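PDB 1YB2: hypothetical protein Ta0852 from Thermoplasma acidophilum, which probably transfers methyl groups from S-adenosyl-L-methionine to adenine in RNA, perhaps at N1 of a tRNA adenine. Local coordinates for residues G63-V68 with G270-I275; D113-G118 with Q178-V183; Y127-L132 with E157-G162; H230-V235 with F264-S269; K239-V244 with A252-T257. All blocks are in the same frame, centred on the assembly; numbering follows the deposited sequence.

Contact 1 (G63-V68 with G270-I275)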
# COMPACT_ATOMS: atom_id res chain seq x y z
N GLY A 63 -13.29 -19.24 1.40
CA GLY A 63 -14.59 -18.84 0.85
C GLY A 63 -15.78 -19.57 1.47
O GLY A 63 -16.91 -19.12 1.31
N ASP A 64 -15.55 -20.68 2.19
CA ASP A 64 -16.67 -21.39 2.87
C ASP A 64 -17.27 -20.48 3.95
O ASP A 64 -16.57 -19.72 4.60
CB ASP A 64 -16.26 -22.74 3.51
CG ASP A 64 -15.94 -23.83 2.49
OD1 ASP A 64 -16.18 -23.64 1.27
OD2 ASP A 64 -15.45 -24.90 2.90
N GLU A 65 -18.59 -20.56 4.12
CA GLU A 65 -19.27 -19.78 5.13
C GLU A 65 -19.56 -20.69 6.32
O GLU A 65 -20.14 -21.78 6.17
CB GLU A 65 -20.58 -19.20 4.57
CG GLU A 65 -21.39 -18.43 5.56
CD GLU A 65 -22.58 -17.70 4.93
OE1 GLU A 65 -23.26 -16.96 5.68
OE2 GLU A 65 -22.83 -17.86 3.71
N LEU A 66 -19.11 -20.27 7.50
CA LEU A 66 -19.39 -20.99 8.74
C LEU A 66 -20.34 -20.12 9.56
O LEU A 66 -20.00 -18.99 9.91
CB LEU A 66 -18.11 -21.31 9.53
CG LEU A 66 -16.89 -21.91 8.80
CD1 LEU A 66 -15.74 -22.20 9.77
CD2 LEU A 66 -17.25 -23.17 8.03
N ILE A 67 -21.53 -20.64 9.82
CA ILE A 67 -22.54 -19.92 10.61
C ILE A 67 -22.53 -20.51 12.01
O ILE A 67 -22.98 -21.62 12.25
CB ILE A 67 -23.96 -19.98 9.97
CG1 ILE A 67 -23.89 -19.59 8.48
CG2 ILE A 67 -24.94 -19.05 10.75
CD1 ILE A 67 -25.26 -19.57 7.74
N VAL A 68 -21.97 -19.75 12.94
CA VAL A 68 -21.89 -20.22 14.31
C VAL A 68 -22.80 -19.36 15.20
O VAL A 68 -22.62 -18.14 15.32
CB VAL A 68 -20.42 -20.38 14.80
CG1 VAL A 68 -19.42 -19.73 13.85
CG2 VAL A 68 -20.23 -19.93 16.26
N GLY A 270 -19.66 -20.60 -1.91
CA GLY A 270 -21.02 -21.09 -2.06
C GLY A 270 -21.40 -22.16 -1.04
O GLY A 270 -22.59 -22.47 -0.89
N MSE A 271 -20.40 -22.74 -0.36
CA MSE A 271 -20.63 -23.79 0.63
C MSE A 271 -20.87 -23.16 2.02
O MSE A 271 -20.14 -22.26 2.45
CB MSE A 271 -19.49 -24.82 0.65
CG MSE A 271 -19.72 -25.98 1.58
SE MSE A 271 -21.30 -27.06 0.99
CE MSE A 271 -21.62 -28.17 2.62
N VAL A 272 -21.91 -23.64 2.70
CA VAL A 272 -22.31 -23.16 4.01
C VAL A 272 -22.37 -24.31 5.03
O VAL A 272 -22.96 -25.36 4.76
CB VAL A 272 -23.67 -22.42 3.98
CG1 VAL A 272 -23.89 -21.65 5.27
CG2 VAL A 272 -23.77 -21.45 2.79
N TYR A 273 -21.71 -24.13 6.17
CA TYR A 273 -21.78 -25.06 7.30
C TYR A 273 -22.39 -24.37 8.51
O TYR A 273 -22.13 -23.19 8.76
CB TYR A 273 -20.40 -25.59 7.68
CG TYR A 273 -19.71 -26.35 6.58
CD1 TYR A 273 -19.97 -27.71 6.39
CD2 TYR A 273 -18.81 -25.71 5.73
CE1 TYR A 273 -19.34 -28.41 5.37
CE2 TYR A 273 -18.18 -26.40 4.71
CZ TYR A 273 -18.44 -27.75 4.55
OH TYR A 273 -17.82 -28.43 3.54
N ARG A 274 -23.20 -25.11 9.24
CA ARG A 274 -23.86 -24.58 10.43
C ARG A 274 -23.46 -25.40 11.64
O ARG A 274 -23.54 -26.63 11.60
CB ARG A 274 -25.38 -24.63 10.26
CG ARG A 274 -25.88 -23.68 9.18
CD ARG A 274 -27.25 -24.10 8.68
NE ARG A 274 -27.58 -23.36 7.47
CZ ARG A 274 -28.06 -22.12 7.44
NH1 ARG A 274 -28.32 -21.55 6.28
NH2 ARG A 274 -28.28 -21.44 8.58
N ILE A 275 -23.02 -24.72 12.70
CA ILE A 275 -22.84 -25.38 14.02
C ILE A 275 -23.53 -24.68 15.20
O ILE A 275 -23.67 -23.45 15.22
CB ILE A 275 -21.36 -25.64 14.37
CG1 ILE A 275 -20.47 -24.47 13.97
CG2 ILE A 275 -20.88 -26.97 13.78
CD1 ILE A 275 -20.02 -23.66 15.14
O HOH W 1 -19.61 -19.85 1.03
O HOH W 2 -15.95 -27.41 2.24
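Glu-65 to Ile-67 and Val-272 to Arg-274 form a parallel strand pair, in which the chain's last strand adds to one edge of the N-terminal beta sheet. The backbone bond from Glu-65 N to Met-271 O (2.8 Å) opens a ladder of four. The main bump is the tip of Ile-67. With CG1 anti to its carbonyl carbon (chi1 -50°) and the chain straight beyond, CD1 drops into the hollow between Val-272 and Arg-274. It meets Val-272 CG1 at 3.5 Å and sits over one face of the Arg-274 guanidinium, 3.7 Å from NH2; the CG1-CD1 arm of isoleucine is long enough to touch both neighbours. On the other face of the sheet, Leu-66 CD2 fits against Tyr-273 CB and CD2, and Leu-66 also packs on Val-75 of the next strand. Asp-64 ties both of its oxygens: OD1 to Ser-269 OG, OD2 to Glu-61 N and to a water (2.6 Å) that in turn accepts from Tyr-273 OH at 2.5 Å.

Contact 2 (D113-G118 with Q178-V183)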
# COMPACT_ATOMS: atom_id res chain seq x y z
N ASP A 113 -2.39 -13.65 -9.82
CA ASP A 113 -3.04 -13.24 -11.05
C ASP A 113 -4.14 -12.23 -10.71
O ASP A 113 -5.17 -12.57 -10.13
CB ASP A 113 -3.60 -14.43 -11.81
CG ASP A 113 -2.51 -15.40 -12.26
OD1 ASP A 113 -1.44 -14.95 -12.73
OD2 ASP A 113 -2.73 -16.62 -12.14
N ILE A 114 -3.91 -10.98 -11.11
CA ILE A 114 -4.75 -9.86 -10.72
C ILE A 114 -5.55 -9.35 -11.91
O ILE A 114 -5.04 -9.25 -13.04
CB ILE A 114 -3.88 -8.73 -10.10
CG1 ILE A 114 -3.17 -9.28 -8.85
CG2 ILE A 114 -4.73 -7.45 -9.81
CD1 ILE A 114 -2.26 -8.29 -8.16
N LEU A 115 -6.82 -9.06 -11.65
CA LEU A 115 -7.71 -8.47 -12.63
C LEU A 115 -7.95 -7.01 -12.23
O LEU A 115 -8.35 -6.74 -11.10
CB LEU A 115 -9.05 -9.23 -12.69
CG LEU A 115 -10.09 -8.66 -13.66
CD1 LEU A 115 -9.57 -8.77 -15.09
CD2 LEU A 115 -11.42 -9.39 -13.52
N GLU A 116 -7.69 -6.09 -13.15
CA GLU A 116 -7.97 -4.69 -12.93
C GLU A 116 -9.02 -4.22 -13.95
O GLU A 116 -8.78 -4.23 -15.16
CB GLU A 116 -6.67 -3.88 -13.04
CG GLU A 116 -6.80 -2.40 -12.85
CD GLU A 116 -5.46 -1.66 -12.96
OE1 GLU A 116 -4.50 -2.22 -13.54
OE2 GLU A 116 -5.38 -0.51 -12.48
N VAL A 117 -10.18 -3.80 -13.43
CA VAL A 117 -11.30 -3.34 -14.23
C VAL A 117 -11.36 -1.82 -14.13
O VAL A 117 -11.68 -1.26 -13.06
CB VAL A 117 -12.62 -4.01 -13.76
CG1 VAL A 117 -13.77 -3.63 -14.66
CG2 VAL A 117 -12.46 -5.54 -13.72
N GLY A 118 -11.01 -1.15 -15.22
CA GLY A 118 -10.85 0.31 -15.24
C GLY A 118 -9.41 0.65 -14.92
O GLY A 118 -8.91 0.33 -13.84
N GLN A 178 -9.98 -17.69 -16.96
CA GLN A 178 -9.17 -17.69 -15.76
C GLN A 178 -9.93 -17.20 -14.53
O GLN A 178 -10.88 -16.42 -14.64
CB GLN A 178 -7.94 -16.82 -15.97
CG GLN A 178 -6.68 -17.35 -15.29
CD GLN A 178 -5.47 -16.45 -15.51
OE1 GLN A 178 -4.42 -16.67 -14.91
NE2 GLN A 178 -5.61 -15.44 -16.38
N MSE A 179 -9.52 -17.71 -13.37
CA MSE A 179 -9.96 -17.20 -12.07
C MSE A 179 -8.83 -16.34 -11.53
O MSE A 179 -7.66 -16.68 -11.71
CB MSE A 179 -10.23 -18.36 -11.11
CG MSE A 179 -11.20 -19.40 -11.66
SE MSE A 179 -12.96 -18.61 -11.94
CE MSE A 179 -13.72 -18.99 -10.14
N TYR A 180 -9.16 -15.23 -10.88
CA TYR A 180 -8.16 -14.26 -10.41
C TYR A 180 -7.95 -14.31 -8.90
O TYR A 180 -8.86 -14.69 -8.17
CB TYR A 180 -8.55 -12.84 -10.88
CG TYR A 180 -8.59 -12.80 -12.38
CD1 TYR A 180 -7.40 -12.70 -13.13
CD2 TYR A 180 -9.79 -12.95 -13.07
CE1 TYR A 180 -7.43 -12.72 -14.52
CE2 TYR A 180 -9.83 -12.97 -14.45
CZ TYR A 180 -8.64 -12.85 -15.17
OH TYR A 180 -8.69 -12.88 -16.56
N ASP A 181 -6.76 -13.94 -8.45
CA ASP A 181 -6.43 -13.95 -7.02
C ASP A 181 -6.90 -12.68 -6.33
O ASP A 181 -6.96 -12.64 -5.10
CB ASP A 181 -4.91 -14.09 -6.83
CG ASP A 181 -4.39 -15.44 -7.26
OD1 ASP A 181 -4.89 -16.45 -6.73
OD2 ASP A 181 -3.49 -15.49 -8.12
N ALA A 182 -7.21 -11.64 -7.12
CA ALA A 182 -7.63 -10.33 -6.61
C ALA A 182 -8.26 -9.57 -7.76
O ALA A 182 -7.86 -9.74 -8.92
CB ALA A 182 -6.44 -9.53 -6.06
N VAL A 183 -9.24 -8.75 -7.43
CA VAL A 183 -9.87 -7.86 -8.39
C VAL A 183 -9.80 -6.45 -7.83
O VAL A 183 -10.09 -6.21 -6.65
CB VAL A 183 -11.34 -8.20 -8.69
CG1 VAL A 183 -11.95 -7.16 -9.62
CG2 VAL A 183 -11.45 -9.62 -9.29
O HOH W 3 -2.28 -17.81 -8.97
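The Tyr-180 ring takes Leu-115 CB over one face, 3.6 Å above its plane and displaced toward the rim, a CH-pi contact; Leu-115 CD2 follows at 3.9 Å from Tyr-180 CD2. At the ring's edge, in its plane, lies Asp-113 O. The backbone sets CB over the ring, and CG anti to the backbone N (chi1 178°) brings CD2 alongside it, so leucine adds a methyl to the same face. Tyr-180 OH bonds Ser-176. The strands 113-117 and 180-185 are parallel neighbours in the central sheet of a Rossmann-like methyltransferase fold, joined by Leu-115 N to Ala-182 O at 3.0 Å. Where the chain bends at Asp-181, that residue meets Asp-113 twice: its N donates to Asp-113 O (2.7 Å), and its OD2 accepts from Asp-113 N (2.7 Å, 174°) through the anti lone pair. Asp-181 OD2 lies 4.2 Å from Asp-113 OD2, and a water donates to both, weakly to Asp-113. Lys-202 forms a salt bridge with Asp-181 OD1, and Thr-137 bonds Asp-113 OD1. Together the N-H, the water and the lysine probably offset the nearness of two acids and favour the ionised form of Asp-181.

Contact 3 (Y127-L132 with E157-G162)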
# COMPACT_ATOMS: atom_id res chain seq x y z
N TYR A 127 1.74 0.39 -9.37
CA TYR A 127 1.91 -0.26 -8.08
C TYR A 127 1.77 -1.78 -8.12
O TYR A 127 2.51 -2.49 -7.42
CB TYR A 127 0.90 0.29 -7.05
CG TYR A 127 1.29 1.64 -6.53
CD1 TYR A 127 0.64 2.78 -7.00
CD2 TYR A 127 2.29 1.77 -5.56
CE1 TYR A 127 0.98 4.04 -6.51
CE2 TYR A 127 2.65 3.05 -5.07
CZ TYR A 127 1.98 4.16 -5.55
OH TYR A 127 2.29 5.43 -5.08
N ILE A 128 0.83 -2.28 -8.92
CA ILE A 128 0.61 -3.72 -9.05
C ILE A 128 1.86 -4.38 -9.65
O ILE A 128 2.38 -5.36 -9.10
CB ILE A 128 -0.65 -4.03 -9.90
CG1 ILE A 128 -1.93 -3.60 -9.15
CG2 ILE A 128 -0.72 -5.51 -10.29
CD1 ILE A 128 -3.18 -3.49 -10.05
N LEU A 129 2.35 -3.82 -10.75
CA LEU A 129 3.52 -4.41 -11.41
C LEU A 129 4.78 -4.37 -10.55
O LEU A 129 5.58 -5.31 -10.56
CB LEU A 129 3.79 -3.76 -12.77
CG LEU A 129 2.79 -4.01 -13.90
CD1 LEU A 129 3.36 -3.47 -15.22
CD2 LEU A 129 2.44 -5.48 -14.07
N TYR A 130 4.95 -3.29 -9.79
CA TYR A 130 6.09 -3.18 -8.89
C TYR A 130 6.04 -4.28 -7.82
O TYR A 130 7.04 -4.91 -7.53
CB TYR A 130 6.13 -1.79 -8.24
CG TYR A 130 7.48 -1.38 -7.65
CD1 TYR A 130 8.53 -0.99 -8.48
CD2 TYR A 130 7.67 -1.36 -6.27
CE1 TYR A 130 9.76 -0.59 -7.93
CE2 TYR A 130 8.90 -0.96 -5.71
CZ TYR A 130 9.92 -0.58 -6.54
OH TYR A 130 11.12 -0.20 -5.99
N ALA A 131 4.85 -4.50 -7.27
CA ALA A 131 4.64 -5.52 -6.23
C ALA A 131 4.80 -6.95 -6.76
O ALA A 131 5.38 -7.81 -6.08
CB ALA A 131 3.28 -5.33 -5.57
N LEU A 132 4.30 -7.20 -7.98
CA LEU A 132 4.42 -8.50 -8.62
C LEU A 132 5.87 -8.86 -8.90
O LEU A 132 6.22 -10.04 -8.86
CB LEU A 132 3.61 -8.57 -9.92
CG LEU A 132 2.09 -8.62 -9.78
CD1 LEU A 132 1.48 -8.62 -11.21
CD2 LEU A 132 1.60 -9.84 -8.96
N GLU A 157 7.11 2.62 -20.27
CA GLU A 157 8.30 3.45 -20.09
C GLU A 157 9.13 3.01 -18.87
O GLU A 157 10.34 3.17 -18.85
CB GLU A 157 7.91 4.93 -19.98
CG GLU A 157 9.10 5.89 -19.93
CD GLU A 157 8.69 7.37 -20.02
OE1 GLU A 157 7.53 7.71 -19.67
OE2 GLU A 157 9.54 8.19 -20.43
N PHE A 158 8.47 2.44 -17.87
CA PHE A 158 9.11 2.12 -16.59
C PHE A 158 9.12 0.64 -16.25
O PHE A 158 9.86 0.21 -15.37
CB PHE A 158 8.46 2.93 -15.46
CG PHE A 158 8.61 4.41 -15.65
CD1 PHE A 158 7.52 5.19 -16.00
CD2 PHE A 158 9.86 5.01 -15.54
CE1 PHE A 158 7.66 6.55 -16.21
CE2 PHE A 158 10.01 6.37 -15.77
CZ PHE A 158 8.90 7.14 -16.09
N TYR A 159 8.30 -0.14 -16.95
CA TYR A 159 8.15 -1.55 -16.64
C TYR A 159 8.25 -2.42 -17.87
O TYR A 159 7.80 -2.02 -18.95
CB TYR A 159 6.78 -1.81 -16.03
CG TYR A 159 6.53 -1.14 -14.70
CD1 TYR A 159 6.96 -1.72 -13.52
CD2 TYR A 159 5.87 0.08 -14.64
CE1 TYR A 159 6.72 -1.11 -12.29
CE2 TYR A 159 5.64 0.71 -13.39
CZ TYR A 159 6.07 0.10 -12.23
OH TYR A 159 5.84 0.67 -11.00
N ASP A 160 8.80 -3.62 -17.71
CA ASP A 160 8.57 -4.69 -18.67
C ASP A 160 7.10 -5.07 -18.52
O ASP A 160 6.67 -5.41 -17.42
CB ASP A 160 9.46 -5.90 -18.36
CG ASP A 160 9.21 -7.06 -19.32
OD1 ASP A 160 9.83 -7.09 -20.40
OD2 ASP A 160 8.41 -7.97 -18.99
N ILE A 161 6.32 -5.00 -19.59
CA ILE A 161 4.89 -5.30 -19.48
C ILE A 161 4.54 -6.66 -20.10
O ILE A 161 3.40 -6.92 -20.51
CB ILE A 161 4.01 -4.15 -20.01
CG1 ILE A 161 4.37 -3.79 -21.45
CG2 ILE A 161 4.12 -2.91 -19.09
CD1 ILE A 161 3.36 -2.89 -22.10
N GLY A 162 5.55 -7.54 -20.14
CA GLY A 162 5.40 -8.88 -20.68
C GLY A 162 4.43 -9.75 -19.91
O GLY A 162 3.90 -10.71 -20.46
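Leu-129 and Tyr-159 each carry CG anti to the carbonyl carbon. In Tyr-159 (chi1 -64°) this turns the ring under Leu-129 CB, which sits over one face, 3.8 Å from Tyr-159 CD1, in a CH-pi contact. In Leu-129 (chi1 -69°) it places CD1 3.9 Å from Tyr-159 CB and 4.0 Å from Ile-161 CG2; this one methyl of the leucine reaches both the tyrosine and the isoleucine. Tyr-130 crosses Tyr-159 at about a right angle, its CB 3.7 Å from Tyr-159 OH. That hydroxyl is hydrogen-bonded to Ser-126, one turn earlier on the helix, which fixes the far end of the ring. An Asx turn, Gly-162 N to Asp-160 OD2 at 3.1 Å, shapes the loop. Phe-78 of the second subunit meets the Tyr-159 ring with planes near 90°, and Pro-80 of the same subunit also packs on Tyr-159. The arrangement joins helix 123-132 to the connection between helix 145-156 and strand 164-167, as in the alternating helices and strands of a Rossmann-like methyltransferase domain.

Contact 4 (H230-V235 with F264-S269); sequences HHLETV and FAIKKS
Phe-264 O is gripped by two backbone N-H groups in succession: Leu-232 N at 2.9 Å and, weakly, Glu-233 N at 3.5 Å. Two residues facing one define a classic beta bulge, and the register of this antiparallel pair shifts by one residue here. Beyond it the ladder recovers, with Phe-264 N donating to Glu-233 O (2.8 Å). On the other side of the bulge His-230 and Ile-266 form a hydrogen-bonded pair, joined by His-230 N to Ile-266 O at 2.7 Å and by the return bond. His-231 and Ala-265 form the non-hydrogen-bonded pair between, CA atoms 4.4 Å apart. Side chains fill in around this frame. Ile-266 CG2 wedges between His-230 CB (3.7 Å) and Leu-232 CD2 (3.8 Å), a place for a beta-branched residue whose methyl stays close to the backbone. Glu-233 and Phe-264 run side by side, with CG of the acid 4.0 Å from Phe-264 CD1, so the aliphatic part of the glutamate meets the aromatic ring. Leu-232 and Ile-266 press on Val-30 of strand 28-30 in the N-terminal sheet, whereas His-231 and Thr-234 pack on Val-221 of helix 214-223. Strand 258-267 lies between strands 205-211 and 229-242, and Thr-234 and Val-235 carry the sheet on into an antiparallel strand of the second subunit.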
# COMPACT_ATOMS: atom_id res chain seq x y z
N HIS A 230 -19.07 -11.31 0.01
CA HIS A 230 -19.40 -10.90 1.37
C HIS A 230 -18.67 -9.59 1.68
O HIS A 230 -17.45 -9.54 1.58
CB HIS A 230 -18.99 -12.00 2.34
CG HIS A 230 -19.40 -11.74 3.75
ND1 HIS A 230 -20.64 -12.11 4.24
CD2 HIS A 230 -18.76 -11.12 4.77
CE1 HIS A 230 -20.74 -11.74 5.50
NE2 HIS A 230 -19.61 -11.14 5.85
N HIS A 231 -19.43 -8.54 2.01
CA HIS A 231 -18.87 -7.23 2.38
C HIS A 231 -18.02 -7.33 3.65
O HIS A 231 -18.46 -7.90 4.65
CB HIS A 231 -20.01 -6.21 2.57
CG HIS A 231 -19.57 -4.84 3.00
ND1 HIS A 231 -18.59 -4.12 2.34
CD2 HIS A 231 -20.03 -4.03 3.99
CE1 HIS A 231 -18.45 -2.94 2.92
NE2 HIS A 231 -19.31 -2.87 3.93
N LEU A 232 -16.80 -6.80 3.58
CA LEU A 232 -15.87 -6.81 4.71
C LEU A 232 -15.93 -5.45 5.37
O LEU A 232 -16.28 -5.34 6.54
CB LEU A 232 -14.44 -7.11 4.24
CG LEU A 232 -14.15 -8.53 3.71
CD1 LEU A 232 -12.71 -8.65 3.20
CD2 LEU A 232 -14.42 -9.57 4.77
N GLU A 233 -15.62 -4.41 4.60
CA GLU A 233 -15.69 -3.06 5.09
C GLU A 233 -15.57 -2.06 3.96
O GLU A 233 -15.05 -2.38 2.87
CB GLU A 233 -14.61 -2.80 6.15
CG GLU A 233 -13.21 -2.62 5.66
CD GLU A 233 -12.29 -2.06 6.75
OE1 GLU A 233 -12.78 -1.68 7.84
OE2 GLU A 233 -11.06 -2.00 6.50
N THR A 234 -16.07 -0.87 4.24
CA THR A 234 -15.98 0.27 3.34
C THR A 234 -15.45 1.42 4.17
O THR A 234 -15.95 1.68 5.30
CB THR A 234 -17.34 0.66 2.74
OG1 THR A 234 -17.81 -0.38 1.89
CG2 THR A 234 -17.24 1.93 1.91
N VAL A 235 -14.45 2.10 3.62
CA VAL A 235 -13.86 3.26 4.25
C VAL A 235 -13.98 4.51 3.38
O VAL A 235 -13.93 4.43 2.14
CB VAL A 235 -12.37 3.03 4.61
CG1 VAL A 235 -12.24 1.86 5.63
CG2 VAL A 235 -11.51 2.79 3.37
N PHE A 264 -14.19 -3.21 0.33
CA PHE A 264 -13.57 -4.53 0.22
C PHE A 264 -14.62 -5.62 0.42
O PHE A 264 -15.45 -5.53 1.32
CB PHE A 264 -12.49 -4.71 1.30
CG PHE A 264 -11.39 -3.71 1.22
CD1 PHE A 264 -11.39 -2.58 2.05
CD2 PHE A 264 -10.34 -3.87 0.30
CE1 PHE A 264 -10.36 -1.62 1.98
CE2 PHE A 264 -9.30 -2.92 0.22
CZ PHE A 264 -9.31 -1.81 1.06
N ALA A 265 -14.55 -6.66 -0.40
CA ALA A 265 -15.48 -7.79 -0.33
C ALA A 265 -14.71 -9.09 -0.59
O ALA A 265 -13.74 -9.11 -1.36
CB ALA A 265 -16.61 -7.61 -1.35
N ILE A 266 -15.14 -10.17 0.07
CA ILE A 266 -14.56 -11.50 -0.17
C ILE A 266 -15.51 -12.42 -0.95
O ILE A 266 -16.70 -12.49 -0.64
CB ILE A 266 -14.09 -12.16 1.19
CG1 ILE A 266 -13.35 -13.49 0.97
CG2 ILE A 266 -15.26 -12.27 2.22
CD1 ILE A 266 -12.59 -13.95 2.22
N LYS A 267 -14.99 -13.11 -1.98
CA LYS A 267 -15.74 -14.11 -2.73
C LYS A 267 -16.03 -15.36 -1.89
O LYS A 267 -15.11 -16.01 -1.35
CB LYS A 267 -14.97 -14.52 -4.01
CG LYS A 267 -15.62 -15.66 -4.83
CD LYS A 267 -16.87 -15.18 -5.57
CE LYS A 267 -17.64 -16.37 -6.21
NZ LYS A 267 -16.81 -17.04 -7.28
N LYS A 268 -17.31 -15.74 -1.81
CA LYS A 268 -17.70 -16.97 -1.12
C LYS A 268 -17.59 -18.16 -2.05
O LYS A 268 -17.82 -18.01 -3.25
CB LYS A 268 -19.11 -16.83 -0.56
CG LYS A 268 -19.21 -15.70 0.46
CD LYS A 268 -20.62 -15.56 1.05
CE LYS A 268 -21.61 -15.16 -0.02
NZ LYS A 268 -22.95 -14.91 0.58
N SER A 269 -17.26 -19.33 -1.51
CA SER A 269 -17.25 -20.55 -2.32
C SER A 269 -18.66 -21.03 -2.68
O SER A 269 -18.83 -21.80 -3.63
CB SER A 269 -16.50 -21.67 -1.58
OG SER A 269 -17.20 -22.05 -0.40

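Contact 5 (K239-V244 with A252-T257)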
# COMPACT_ATOMS: atom_id res chain seq x y z
N LYS A 239 -7.44 12.64 1.72
CA LYS A 239 -6.05 12.99 1.67
C LYS A 239 -5.89 14.48 1.33
O LYS A 239 -6.54 14.99 0.42
CB LYS A 239 -5.35 12.14 0.60
CG LYS A 239 -3.91 12.54 0.34
CD LYS A 239 -3.69 12.76 -1.16
CE LYS A 239 -2.32 13.38 -1.40
NZ LYS A 239 -2.38 14.45 -2.40
N ARG A 240 -5.06 15.18 2.08
CA ARG A 240 -4.65 16.50 1.64
C ARG A 240 -3.18 16.75 1.90
O ARG A 240 -2.64 16.36 2.94
CB ARG A 240 -5.51 17.61 2.21
CG ARG A 240 -5.33 17.95 3.65
CD ARG A 240 -5.94 19.32 3.94
NE ARG A 240 -5.80 19.64 5.36
CZ ARG A 240 -5.20 20.72 5.84
NH1 ARG A 240 -4.70 21.65 5.02
NH2 ARG A 240 -5.12 20.89 7.15
N ARG A 241 -2.56 17.38 0.93
CA ARG A 241 -1.17 17.75 1.04
C ARG A 241 -1.01 18.96 1.94
O ARG A 241 -1.80 19.93 1.88
CB ARG A 241 -0.59 18.01 -0.33
CG ARG A 241 0.88 18.35 -0.26
CD ARG A 241 1.46 18.45 -1.64
NE ARG A 241 2.89 18.65 -1.56
CZ ARG A 241 3.68 18.76 -2.62
NH1 ARG A 241 3.16 18.71 -3.85
NH2 ARG A 241 4.98 18.93 -2.45
N ILE A 242 -0.03 18.89 2.82
CA ILE A 242 0.24 19.96 3.76
C ILE A 242 1.70 20.39 3.70
O ILE A 242 2.52 19.76 3.02
CB ILE A 242 -0.18 19.60 5.24
CG1 ILE A 242 0.61 18.41 5.77
CG2 ILE A 242 -1.70 19.32 5.34
CD1 ILE A 242 0.66 18.37 7.30
N LEU A 243 1.99 21.50 4.37
CA LEU A 243 3.35 22.00 4.56
C LEU A 243 4.06 22.34 3.25
O LEU A 243 5.27 22.10 3.07
CB LEU A 243 4.18 21.02 5.44
CG LEU A 243 3.65 20.91 6.88
CD1 LEU A 243 4.25 19.70 7.63
CD2 LEU A 243 3.93 22.18 7.64
N VAL A 244 3.27 22.87 2.31
CA VAL A 244 3.80 23.49 1.10
C VAL A 244 4.40 24.83 1.52
O VAL A 244 3.86 25.51 2.41
CB VAL A 244 2.67 23.70 0.05
CG1 VAL A 244 3.12 24.58 -1.09
CG2 VAL A 244 2.18 22.36 -0.48
N ALA A 252 -3.53 24.35 -8.07
CA ALA A 252 -4.78 24.45 -7.34
C ALA A 252 -5.09 23.15 -6.57
O ALA A 252 -5.55 23.20 -5.43
CB ALA A 252 -5.93 24.80 -8.29
N SER A 253 -4.82 21.99 -7.17
CA SER A 253 -5.09 20.69 -6.53
C SER A 253 -4.49 20.53 -5.11
O SER A 253 -5.10 19.90 -4.24
CB SER A 253 -4.62 19.53 -7.41
OG SER A 253 -3.23 19.66 -7.73
N ASP A 254 -3.31 21.12 -4.90
CA ASP A 254 -2.55 20.97 -3.65
C ASP A 254 -3.29 21.39 -2.38
O ASP A 254 -3.05 20.81 -1.32
CB ASP A 254 -1.22 21.75 -3.73
CG ASP A 254 -0.11 20.96 -4.45
OD1 ASP A 254 -0.38 19.86 -4.97
OD2 ASP A 254 1.04 21.47 -4.50
N ASP A 255 -4.14 22.40 -2.48
CA ASP A 255 -4.94 22.84 -1.33
C ASP A 255 -6.31 22.12 -1.22
O ASP A 255 -7.12 22.46 -0.33
CB ASP A 255 -5.16 24.36 -1.38
CG ASP A 255 -3.88 25.16 -1.17
OD1 ASP A 255 -2.89 24.61 -0.61
OD2 ASP A 255 -3.86 26.34 -1.56
N LEU A 256 -6.57 21.17 -2.11
CA LEU A 256 -7.84 20.45 -2.13
C LEU A 256 -7.72 19.18 -1.29
O LEU A 256 -6.67 18.52 -1.29
CB LEU A 256 -8.19 20.03 -3.56
CG LEU A 256 -9.21 20.78 -4.43
CD1 LEU A 256 -9.24 22.26 -4.16
CD2 LEU A 256 -8.88 20.49 -5.88
N THR A 257 -8.78 18.83 -0.58
CA THR A 257 -8.80 17.51 -0.02
C THR A 257 -9.43 16.55 -1.02
O THR A 257 -10.42 16.87 -1.67
CB THR A 257 -9.27 17.40 1.48
OG1 THR A 257 -10.10 16.24 1.68
CG2 THR A 257 -9.94 18.63 1.97
O HOH W 4 -4.02 18.39 -1.30
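Arg-241 and Asp-254 make the charged part of the contact, their side chains running alongside each other. Arg-241 NH1 is 3.5 Å from Asp-254 OD2, but no N-H points at that oxygen, and this salt bridge rests on charge alone. The guanidinium and carboxylate planes are tilted 62° apart. The long, extended arginine has its CG anti to the backbone N (chi1 -178°), which also takes NH2 to Glu-32 O of the second subunit. The water-mediated part is a single molecule that accepts from Arg-241 N (2.9 Å) and lies 2.6 Å from Asp-254 O and 2.7 Å from Leu-256 O. Among weaker contacts, Thr-257 CA approaches Lys-239 O at 3.4 Å in a CA-H...O contact, and Arg-240 CB meets Thr-257 CB at 3.8 Å. The contact across the segments has no direct hydrogen bond; a water and an undirected charge attraction link the 3-10 turn to the strand. Arg-240 NE, salt-bridged to Glu-236, and Arg-241 NH2 instead find partners on the second subunit.

Overall arrangement
Contact 2 lies in the core of the methyltransferase domain, nearest the predicted cofactor site: the side chain of Val-117 is about 7 Å from those of Asp-170 and Asp-186. Contact 3 adjoins it, centres 15 Å apart, where Ile-128 of the helix packs on Ile-114 and Glu-116. Contact 4 is in the same sheet as contact 2, also 15 Å away between centres, and runs on along the chain from strand 258-267 into contact 1, centres again 15 Å apart. Contact 5 occupies the far end of strand 229-242, about 31 Å from contact 4 and 46 Å from contact 1, centre to centre. Contacts 3, 4 and 5 all touch the second subunit; contacts 1 and 2 do not.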